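Local coordinates for MobA-like NTP transferase domain-containing protein (Thermus thermophilus, PDB 2DPW) that is not characterised by a known reaction but probably acts as a nucleotidyltransferase, having a MobA-like NTP transferase domain of the GT-A clan, at residues Met34-Leu39 and Pro56-Ala61; Val7-Lys12 and Pro49-Glu54; Glu40-Ala45 and Glu100-Val105. One frame throughout, in Å; residues are numbered along the deposited sequence.

Contact 1: Met34-Leu39 and Pro56-Ala61; sequences MVEWVL and PGLVPA
Val35 of helix 35-44 meets Leu58 of the loop Pro56-Ala61: CG1 of Val35 lies 3.7 Å from CD2 of Leu58, and the two side chains cross at about a right angle. Glu36 carries the polar part of the contact. Its CG stands anti to the carbonyl carbon (chi1 -62°) and the chain beyond is extended, which carries the carboxylate off the helix to the loop backbone. There OE2 of Glu36 accepts a hydrogen bond from Val59 N at 2.6 Å; the N-H approaches from above the carboxylate plane, though the exact tilt of the carboxylate is doubtful, since the model sets it too close to Val59 O. The second oxygen, OE1, forms a salt bridge to Arg32. Along the way the aliphatic part of Glu36 brushes Leu58, with CG of Glu36 3.7 Å from CD2 of Leu58. Were Glu36 cut back to an alanine, Val59 N would probably lose its acceptor and Arg32 this carboxylate. One turn on, CB of Leu39 packs at 3.8 Å against CG of Pro60, whose ring follows a cis peptide bond, while CD1 of Leu39 lies 4.3 Å from CB of Leu58. Helix 35-44 thus packs on the loop that joins parallel strands 48-52 and 64-66, a helix-to-loop contact in the layered alpha/beta architecture of a MobA-like domain of the GT-A clan, probably a nucleotidyltransferase.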
loop_
_atom_site.group_PDB
_atom_site.type_symbol
_atom_site.label_atom_id
_atom_site.label_comp_id
_atom_site.label_asym_id
_atom_site.label_seq_id
_atom_site.Cartn_x
_atom_site.Cartn_y
_atom_site.Cartn_z
HETATM N N MSE A 34 -11.494 5.371 -11.032
HETATM C CA MSE A 34 -10.099 5.307 -10.620
HETATM C C MSE A 34 -9.440 3.937 -10.368
HETATM O O MSE A 34 -8.356 3.652 -10.885
HETATM C CB MSE A 34 -9.977 6.152 -9.364
HETATM C CG MSE A 34 -8.599 6.266 -8.821
HETATM SE SE MSE A 34 -8.708 7.304 -7.238
HETATM C CE MSE A 34 -8.803 9.052 -8.040
ATOM N N VAL A 35 -10.084 3.109 -9.552
ATOM C CA VAL A 35 -9.546 1.807 -9.192
ATOM C C VAL A 35 -9.350 0.819 -10.342
ATOM O O VAL A 35 -8.535 -0.107 -10.242
ATOM C CB VAL A 35 -10.429 1.148 -8.118
ATOM C CG1 VAL A 35 -11.763 0.793 -8.721
ATOM C CG2 VAL A 35 -9.728 -0.089 -7.524
ATOM N N GLU A 36 -10.079 1.008 -11.436
ATOM C CA GLU A 36 -9.949 0.091 -12.572
ATOM C C GLU A 36 -8.570 0.164 -13.214
ATOM O O GLU A 36 -8.127 -0.795 -13.860
ATOM C CB GLU A 36 -11.025 0.364 -13.619
ATOM C CG GLU A 36 -12.423 0.140 -13.079
ATOM C CD GLU A 36 -13.502 0.332 -14.125
ATOM O OE1 GLU A 36 -13.206 0.945 -15.183
ATOM O OE2 GLU A 36 -14.646 -0.124 -13.880
ATOM N N TRP A 37 -7.901 1.305 -13.039
ATOM C CA TRP A 37 -6.558 1.487 -13.575
ATOM C C TRP A 37 -5.661 0.561 -12.775
ATOM O O TRP A 37 -4.723 -0.038 -13.299
ATOM C CB TRP A 37 -6.111 2.945 -13.417
ATOM C CG TRP A 37 -6.970 3.899 -14.197
ATOM C CD1 TRP A 37 -7.788 4.870 -13.698
ATOM C CD2 TRP A 37 -7.127 3.937 -15.619
ATOM N NE1 TRP A 37 -8.446 5.514 -14.718
ATOM C CE2 TRP A 37 -8.057 4.963 -15.910
ATOM C CE3 TRP A 37 -6.569 3.208 -16.677
ATOM C CZ2 TRP A 37 -8.447 5.272 -17.218
ATOM C CZ3 TRP A 37 -6.955 3.514 -17.970
ATOM C CH2 TRP A 37 -7.884 4.541 -18.231
ATOM N N VAL A 38 -5.984 0.421 -11.500
ATOM C CA VAL A 38 -5.215 -0.446 -10.631
ATOM C C VAL A 38 -5.473 -1.901 -11.011
ATOM O O VAL A 38 -4.533 -2.690 -11.156
ATOM C CB VAL A 38 -5.594 -0.212 -9.152
ATOM C CG1 VAL A 38 -4.777 -1.125 -8.250
ATOM C CG2 VAL A 38 -5.360 1.252 -8.787
ATOM N N LEU A 39 -6.750 -2.250 -11.166
ATOM C CA LEU A 39 -7.135 -3.610 -11.541
ATOM C C LEU A 39 -6.479 -3.958 -12.869
ATOM O O LEU A 39 -5.895 -5.028 -13.014
ATOM C CB LEU A 39 -8.652 -3.723 -11.683
ATOM C CG LEU A 39 -9.487 -3.532 -10.419
ATOM C CD1 LEU A 39 -10.961 -3.529 -10.797
ATOM C CD2 LEU A 39 -9.186 -4.635 -9.405
ATOM N N PRO A 56 -19.917 -1.084 -8.243
ATOM C CA PRO A 56 -21.028 -0.588 -9.061
ATOM C C PRO A 56 -21.083 -1.333 -10.386
ATOM O O PRO A 56 -22.141 -1.460 -11.005
ATOM C CB PRO A 56 -20.670 0.881 -9.282
ATOM C CG PRO A 56 -19.731 1.199 -8.162
ATOM C CD PRO A 56 -18.900 -0.037 -8.066
ATOM N N GLY A 57 -19.916 -1.805 -10.815
ATOM C CA GLY A 57 -19.797 -2.524 -12.072
ATOM C C GLY A 57 -18.397 -2.278 -12.592
ATOM O O GLY A 57 -18.199 -1.658 -13.636
ATOM N N LEU A 58 -17.412 -2.739 -11.833
ATOM C CA LEU A 58 -16.013 -2.531 -12.177
ATOM C C LEU A 58 -15.521 -3.367 -13.336
ATOM O O LEU A 58 -15.861 -4.536 -13.469
ATOM C CB LEU A 58 -15.159 -2.801 -10.958
ATOM C CG LEU A 58 -15.407 -1.725 -9.899
ATOM C CD1 LEU A 58 -14.820 -2.147 -8.554
ATOM C CD2 LEU A 58 -14.830 -0.389 -10.385
ATOM N N VAL A 59 -14.722 -2.738 -14.181
ATOM C CA VAL A 59 -14.143 -3.363 -15.355
ATOM C C VAL A 59 -12.674 -2.996 -15.310
ATOM O O VAL A 59 -12.359 -1.821 -15.275
ATOM C CB VAL A 59 -14.733 -2.773 -16.659
ATOM C CG1 VAL A 59 -13.847 -3.149 -17.836
ATOM C CG2 VAL A 59 -16.176 -3.256 -16.862
ATOM N N PRO A 60 -11.759 -3.982 -15.353
ATOM C CA PRO A 60 -12.060 -5.411 -15.455
ATOM C C PRO A 60 -12.615 -5.994 -14.174
ATOM O O PRO A 60 -12.169 -5.670 -13.072
ATOM C CB PRO A 60 -10.720 -6.018 -15.827
ATOM C CG PRO A 60 -9.760 -5.143 -15.055
ATOM C CD PRO A 60 -10.301 -3.758 -15.323
ATOM N N ALA A 61 -13.607 -6.855 -14.332
ATOM C CA ALA A 61 -14.230 -7.504 -13.194
ATOM C C ALA A 61 -13.150 -8.198 -12.357
ATOM O O ALA A 61 -12.299 -8.926 -12.878
ATOM C CB ALA A 61 -15.273 -8.512 -13.680
#

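Contact 2: Val7-Lys12 and Pro49-Glu54; sequences VLAGGK and PVYVGE
Leu8 and Val52 lie side by side and point the same way, with CD2 of Leu8 3.8 Å from CG2 of Val52. They lie on one face of the paired parallel strands 4-8 and 48-52, neighbours in the central sheet of the Rossmann-like GT-A fold; helix 72-81 packs over this face through Asn75, which touches both residues. On the reverse face Val7 is paired with Tyr51. The two side chains cross obliquely, CG1 of Val7 standing 4.2 Å from CD1 of the ring, and Val35 and Leu42 of helix 35-44 press on Val7. The Tyr51 ring hangs from a CG anti to the backbone N (chi1 177°), and this carries it along its strand to the methyl group of Ala9, although the exact spacing there is doubtful at this resolution.

Between the two faces runs the parallel ladder. Val7 N donates to Val50 O at 2.7 Å and Val52 N to Val7 O at 2.8 Å, so both backbone polar atoms of Val7 are used by the neighbouring strand. Past Leu8, the centre of an inverse gamma turn, the ladder gives way to a weak bond from Ala9 N to Val52 O (3.1 Å).

The chains stay close at Gly10 and Gly53, whose CA atoms are 4.1 Å apart; a side chain on Gly53 would run into Ala9 and Gly10, and the positive phi (152°) would also push it against Val52 O. The glycine-rich turn after Leu8 resembles the nucleotide-binding loop of related transferases, and Gly11 N is hydrogen-bonded to OD2 of Asp68. At the polar edge, Tyr51 OH donates to Glu54 O at 2.8 Å from 41° above the carbonyl plane.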
loop_
_atom_site.group_PDB
_atom_site.type_symbol
_atom_site.label_atom_id
_atom_site.label_comp_id
_atom_site.label_asym_id
_atom_site.label_seq_id
_atom_site.Cartn_x
_atom_site.Cartn_y
_atom_site.Cartn_z
ATOM N N VAL A 7 -7.154 -5.661 -3.445
ATOM C CA VAL A 7 -7.338 -4.239 -3.560
ATOM C C VAL A 7 -8.299 -3.747 -2.506
ATOM O O VAL A 7 -9.490 -4.089 -2.504
ATOM C CB VAL A 7 -7.861 -3.879 -4.929
ATOM C CG1 VAL A 7 -8.053 -2.404 -5.029
ATOM C CG2 VAL A 7 -6.883 -4.366 -5.971
ATOM N N LEU A 8 -7.750 -2.954 -1.594
ATOM C CA LEU A 8 -8.512 -2.376 -0.507
ATOM C C LEU A 8 -8.968 -1.015 -0.973
ATOM O O LEU A 8 -8.386 0.006 -0.625
ATOM C CB LEU A 8 -7.627 -2.255 0.728
ATOM C CG LEU A 8 -7.062 -3.595 1.205
ATOM C CD1 LEU A 8 -6.200 -3.367 2.425
ATOM C CD2 LEU A 8 -8.208 -4.562 1.523
ATOM N N ALA A 9 -10.004 -1.025 -1.798
ATOM C CA ALA A 9 -10.569 0.195 -2.339
ATOM C C ALA A 9 -11.651 0.641 -1.387
ATOM O O ALA A 9 -12.336 1.636 -1.622
ATOM C CB ALA A 9 -11.158 -0.063 -3.706
ATOM N N GLY A 10 -11.805 -0.111 -0.308
ATOM C CA GLY A 10 -12.809 0.233 0.671
ATOM C C GLY A 10 -12.518 1.603 1.245
ATOM O O GLY A 10 -11.405 2.123 1.125
ATOM N N GLY A 11 -13.525 2.196 1.868
ATOM C CA GLY A 11 -13.331 3.498 2.457
ATOM C C GLY A 11 -14.292 4.551 1.959
ATOM O O GLY A 11 -14.322 4.882 0.776
ATOM N N LYS A 12 -15.096 5.066 2.877
ATOM C CA LYS A 12 -16.046 6.124 2.561
ATOM C C LYS A 12 -15.239 7.421 2.619
ATOM O O LYS A 12 -14.199 7.468 3.292
ATOM C CB LYS A 12 -17.168 6.155 3.603
ATOM C CG LYS A 12 -18.187 7.273 3.411
ATOM C CD LYS A 12 -17.778 8.566 4.111
ATOM C CE LYS A 12 -18.860 9.633 3.982
ATOM N NZ LYS A 12 -18.526 10.817 4.809
ATOM N N PRO A 49 -6.760 -10.222 -8.936
ATOM C CA PRO A 49 -7.147 -9.293 -7.869
ATOM C C PRO A 49 -8.447 -9.533 -7.125
ATOM O O PRO A 49 -9.509 -9.676 -7.727
ATOM C CB PRO A 49 -7.191 -7.937 -8.577
ATOM C CG PRO A 49 -6.445 -8.146 -9.855
ATOM C CD PRO A 49 -6.821 -9.540 -10.235
ATOM N N VAL A 50 -8.360 -9.559 -5.802
ATOM C CA VAL A 50 -9.539 -9.703 -4.969
ATOM C C VAL A 50 -9.836 -8.245 -4.648
ATOM O O VAL A 50 -8.937 -7.497 -4.272
ATOM C CB VAL A 50 -9.243 -10.467 -3.669
ATOM C CG1 VAL A 50 -10.453 -10.411 -2.753
ATOM C CG2 VAL A 50 -8.916 -11.920 -3.989
ATOM N N TYR A 51 -11.093 -7.849 -4.799
ATOM C CA TYR A 51 -11.516 -6.478 -4.573
ATOM C C TYR A 51 -12.369 -6.271 -3.328
ATOM O O TYR A 51 -13.472 -6.806 -3.229
ATOM C CB TYR A 51 -12.310 -5.994 -5.789
ATOM C CG TYR A 51 -12.857 -4.598 -5.636
ATOM C CD1 TYR A 51 -12.027 -3.487 -5.761
ATOM C CD2 TYR A 51 -14.193 -4.389 -5.307
ATOM C CE1 TYR A 51 -12.512 -2.205 -5.562
ATOM C CE2 TYR A 51 -14.689 -3.107 -5.101
ATOM C CZ TYR A 51 -13.841 -2.019 -5.231
ATOM O OH TYR A 51 -14.323 -0.748 -5.030
ATOM N N VAL A 52 -11.882 -5.480 -2.382
ATOM C CA VAL A 52 -12.684 -5.212 -1.198
ATOM C C VAL A 52 -13.223 -3.780 -1.286
ATOM O O VAL A 52 -12.468 -2.818 -1.289
ATOM C CB VAL A 52 -11.860 -5.407 0.090
ATOM C CG1 VAL A 52 -12.792 -5.587 1.273
ATOM C CG2 VAL A 52 -10.942 -6.616 -0.060
ATOM N N GLY A 53 -14.539 -3.649 -1.390
ATOM C CA GLY A 53 -15.151 -2.335 -1.497
ATOM C C GLY A 53 -16.459 -2.411 -2.271
ATOM O O GLY A 53 -16.956 -3.501 -2.549
ATOM N N GLU A 54 -17.032 -1.268 -2.624
ATOM C CA GLU A 54 -18.287 -1.276 -3.365
ATOM C C GLU A 54 -18.026 -1.490 -4.850
ATOM O O GLU A 54 -17.140 -0.859 -5.429
ATOM C CB GLU A 54 -19.025 0.036 -3.161
ATOM C CG GLU A 54 -20.454 0.011 -3.636
ATOM C CD GLU A 54 -21.074 1.394 -3.645
ATOM O OE1 GLU A 54 -20.968 2.103 -2.619
ATOM O OE2 GLU A 54 -21.668 1.769 -4.680
#

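Contact 3: Glu40-Ala45 and Glu100-Val105; sequences EALYAA and EAVRFV
The helical segments 40-44 and 100-105 cross at -51°, their axes 8.9 Å apart at closest approach, and the backbones come nearest where the first helix ends, at the 5.9 Å between the CA atoms of Ala45 and Arg103. Ala45 is the first residue to leave helical backbone angles; its amide still bonds back to Ala41 O, and its CB points toward the second helix.

That methyl touches two side chains of the partner helix. CG1 of Val102 is set anti to the backbone N (chi1 171°) and so reaches the Ala45 CB, while CG of Arg103 comes within 3.6 Å of the same CB. The other branch of Val102 serves a different residue: its CG2 lies 4.2 Å from CD2 of Leu42. Leu42 leaves its backbone away from helix 99-108, and its branched tip turns back to meet CG2. Leu42 also touches Ala5 and Val7 of strand 4-8, so Val102 packs on a side chain that itself rests on the sheet.

Arg103 runs extended from CG to NE alongside Ala45 and past the end of helix 35-44. Ala45 O lies at the edge of its guanidinium, near the plane, 3.5 Å from NE, whereas Ala44 O lies over one face, 3.6 Å from NH2; neither pair is a hydrogen bond. The firm polar partner is Glu99, whose OE2 forms a salt bridge with NH1 of Arg103.

The contact is therefore held by apolar contacts of Ala45, Leu42, Val102 and the aliphatic part of Arg103, and the arginine's charge, settled mainly within its own helix, would at most add a mild attraction to the carbonyl-rich C-terminal end of helix 35-44.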
loop_
_atom_site.group_PDB
_atom_site.type_symbol
_atom_site.label_atom_id
_atom_site.label_comp_id
_atom_site.label_asym_id
_atom_site.label_seq_id
_atom_site.Cartn_x
_atom_site.Cartn_y
_atom_site.Cartn_z
ATOM N N GLU A 40 -6.583 -3.053 -13.837
ATOM C CA GLU A 40 -5.968 -3.288 -15.133
ATOM C C GLU A 40 -4.485 -3.625 -14.944
ATOM O O GLU A 40 -3.962 -4.573 -15.531
ATOM C CB GLU A 40 -6.092 -2.043 -16.024
ATOM C CG GLU A 40 -7.501 -1.694 -16.481
ATOM C CD GLU A 40 -8.180 -2.794 -17.310
ATOM O OE1 GLU A 40 -7.560 -3.844 -17.585
ATOM O OE2 GLU A 40 -9.351 -2.601 -17.690
ATOM N N ALA A 41 -3.814 -2.836 -14.114
ATOM C CA ALA A 41 -2.394 -3.022 -13.852
ATOM C C ALA A 41 -2.064 -4.368 -13.210
ATOM O O ALA A 41 -1.067 -4.999 -13.552
ATOM C CB ALA A 41 -1.886 -1.889 -12.971
ATOM N N LEU A 42 -2.897 -4.801 -12.272
ATOM C CA LEU A 42 -2.666 -6.061 -11.587
ATOM C C LEU A 42 -2.773 -7.253 -12.531
ATOM O O LEU A 42 -1.853 -8.074 -12.601
ATOM C CB LEU A 42 -3.644 -6.202 -10.418
ATOM C CG LEU A 42 -3.449 -5.109 -9.359
ATOM C CD1 LEU A 42 -4.477 -5.234 -8.247
ATOM C CD2 LEU A 42 -2.041 -5.215 -8.795
ATOM N N TYR A 43 -3.892 -7.350 -13.253
ATOM C CA TYR A 43 -4.095 -8.442 -14.207
ATOM C C TYR A 43 -2.929 -8.390 -15.189
ATOM O O TYR A 43 -2.278 -9.401 -15.476
ATOM C CB TYR A 43 -5.420 -8.267 -14.960
ATOM C CG TYR A 43 -6.657 -8.715 -14.196
ATOM C CD1 TYR A 43 -6.857 -10.062 -13.881
ATOM C CD2 TYR A 43 -7.635 -7.795 -13.805
ATOM C CE1 TYR A 43 -7.993 -10.483 -13.201
ATOM C CE2 TYR A 43 -8.779 -8.206 -13.120
ATOM C CZ TYR A 43 -8.951 -9.553 -12.820
ATOM O OH TYR A 43 -10.069 -9.969 -12.126
ATOM N N ALA A 44 -2.659 -7.187 -15.679
ATOM C CA ALA A 44 -1.577 -6.967 -16.616
ATOM C C ALA A 44 -0.290 -7.670 -16.180
ATOM O O ALA A 44 0.395 -8.278 -16.998
ATOM C CB ALA A 44 -1.336 -5.474 -16.782
ATOM N N ALA A 45 0.046 -7.597 -14.897
ATOM C CA ALA A 45 1.274 -8.234 -14.441
ATOM C C ALA A 45 1.070 -9.712 -14.099
ATOM O O ALA A 45 1.933 -10.342 -13.493
ATOM C CB ALA A 45 1.863 -7.477 -13.256
ATOM N N GLU A 100 4.572 -2.551 -15.218
ATOM C CA GLU A 100 6.014 -2.554 -15.030
ATOM C C GLU A 100 6.342 -2.375 -13.554
ATOM O O GLU A 100 7.182 -3.089 -12.996
ATOM C CB GLU A 100 6.651 -1.439 -15.851
ATOM C CG GLU A 100 8.132 -1.633 -16.090
ATOM C CD GLU A 100 8.693 -0.616 -17.063
ATOM O OE1 GLU A 100 7.926 -0.172 -17.942
ATOM O OE2 GLU A 100 9.894 -0.272 -16.962
ATOM N N ALA A 101 5.667 -1.415 -12.928
ATOM C CA ALA A 101 5.860 -1.142 -11.513
ATOM C C ALA A 101 5.502 -2.387 -10.697
ATOM O O ALA A 101 6.211 -2.773 -9.774
ATOM C CB ALA A 101 4.989 0.030 -11.093
ATOM N N VAL A 102 4.397 -3.027 -11.043
ATOM C CA VAL A 102 3.988 -4.211 -10.319
ATOM C C VAL A 102 4.995 -5.362 -10.432
ATOM O O VAL A 102 5.366 -5.979 -9.422
ATOM C CB VAL A 102 2.612 -4.689 -10.800
ATOM C CG1 VAL A 102 2.292 -6.047 -10.190
ATOM C CG2 VAL A 102 1.553 -3.673 -10.406
ATOM N N ARG A 103 5.446 -5.643 -11.649
ATOM C CA ARG A 103 6.383 -6.731 -11.841
ATOM C C ARG A 103 7.709 -6.481 -11.157
ATOM O O ARG A 103 8.347 -7.415 -10.686
ATOM C CB ARG A 103 6.575 -7.006 -13.330
ATOM C CG ARG A 103 5.343 -7.648 -13.939
ATOM C CD ARG A 103 5.528 -8.158 -15.352
ATOM N NE ARG A 103 4.488 -9.142 -15.641
ATOM C CZ ARG A 103 4.226 -9.641 -16.842
ATOM N NH1 ARG A 103 4.932 -9.249 -17.899
ATOM N NH2 ARG A 103 3.257 -10.536 -16.984
ATOM N N PHE A 104 8.125 -5.224 -11.083
ATOM C CA PHE A 104 9.389 -4.908 -10.424
ATOM C C PHE A 104 9.327 -5.446 -9.003
ATOM O O PHE A 104 10.189 -6.206 -8.556
ATOM C CB PHE A 104 9.608 -3.399 -10.373
ATOM C CG PHE A 104 10.789 -2.993 -9.540
ATOM C CD1 PHE A 104 12.085 -3.269 -9.958
ATOM C CD2 PHE A 104 10.606 -2.361 -8.320
ATOM C CE1 PHE A 104 13.178 -2.917 -9.167
ATOM C CE2 PHE A 104 11.693 -2.009 -7.528
ATOM C CZ PHE A 104 12.980 -2.290 -7.954
ATOM N N VAL A 105 8.283 -5.025 -8.303
ATOM C CA VAL A 105 8.042 -5.429 -6.932
ATOM C C VAL A 105 8.152 -6.940 -6.860
ATOM O O VAL A 105 8.988 -7.482 -6.137
ATOM C CB VAL A 105 6.626 -4.996 -6.476
ATOM C CG1 VAL A 105 6.350 -5.483 -5.058
ATOM C CG2 VAL A 105 6.502 -3.483 -6.560
#

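In the fold
Helix 35-44 ties the three contacts together. Its N-terminal half meets the loop after strand 48-52 in contact 1, and its C-terminal half meets helix 99-108 in contact 3, their centres about 15 Å apart. Contact 2, about 10 Å from the centre of contact 1 and 18 Å from that of contact 3, is the pair of parallel strands on which the helix lies, since Val35, Leu39 and Leu42 reach Val7 or Pro49. Along the chain come strand 4-8, helix 35-44, strand 48-52, the 56-61 loop and then helix 99-108, so every pair of contacts interleaves. As the crossover of a beta-alpha-beta unit, the helix packs strands, loop and second helix into one MobA-like domain.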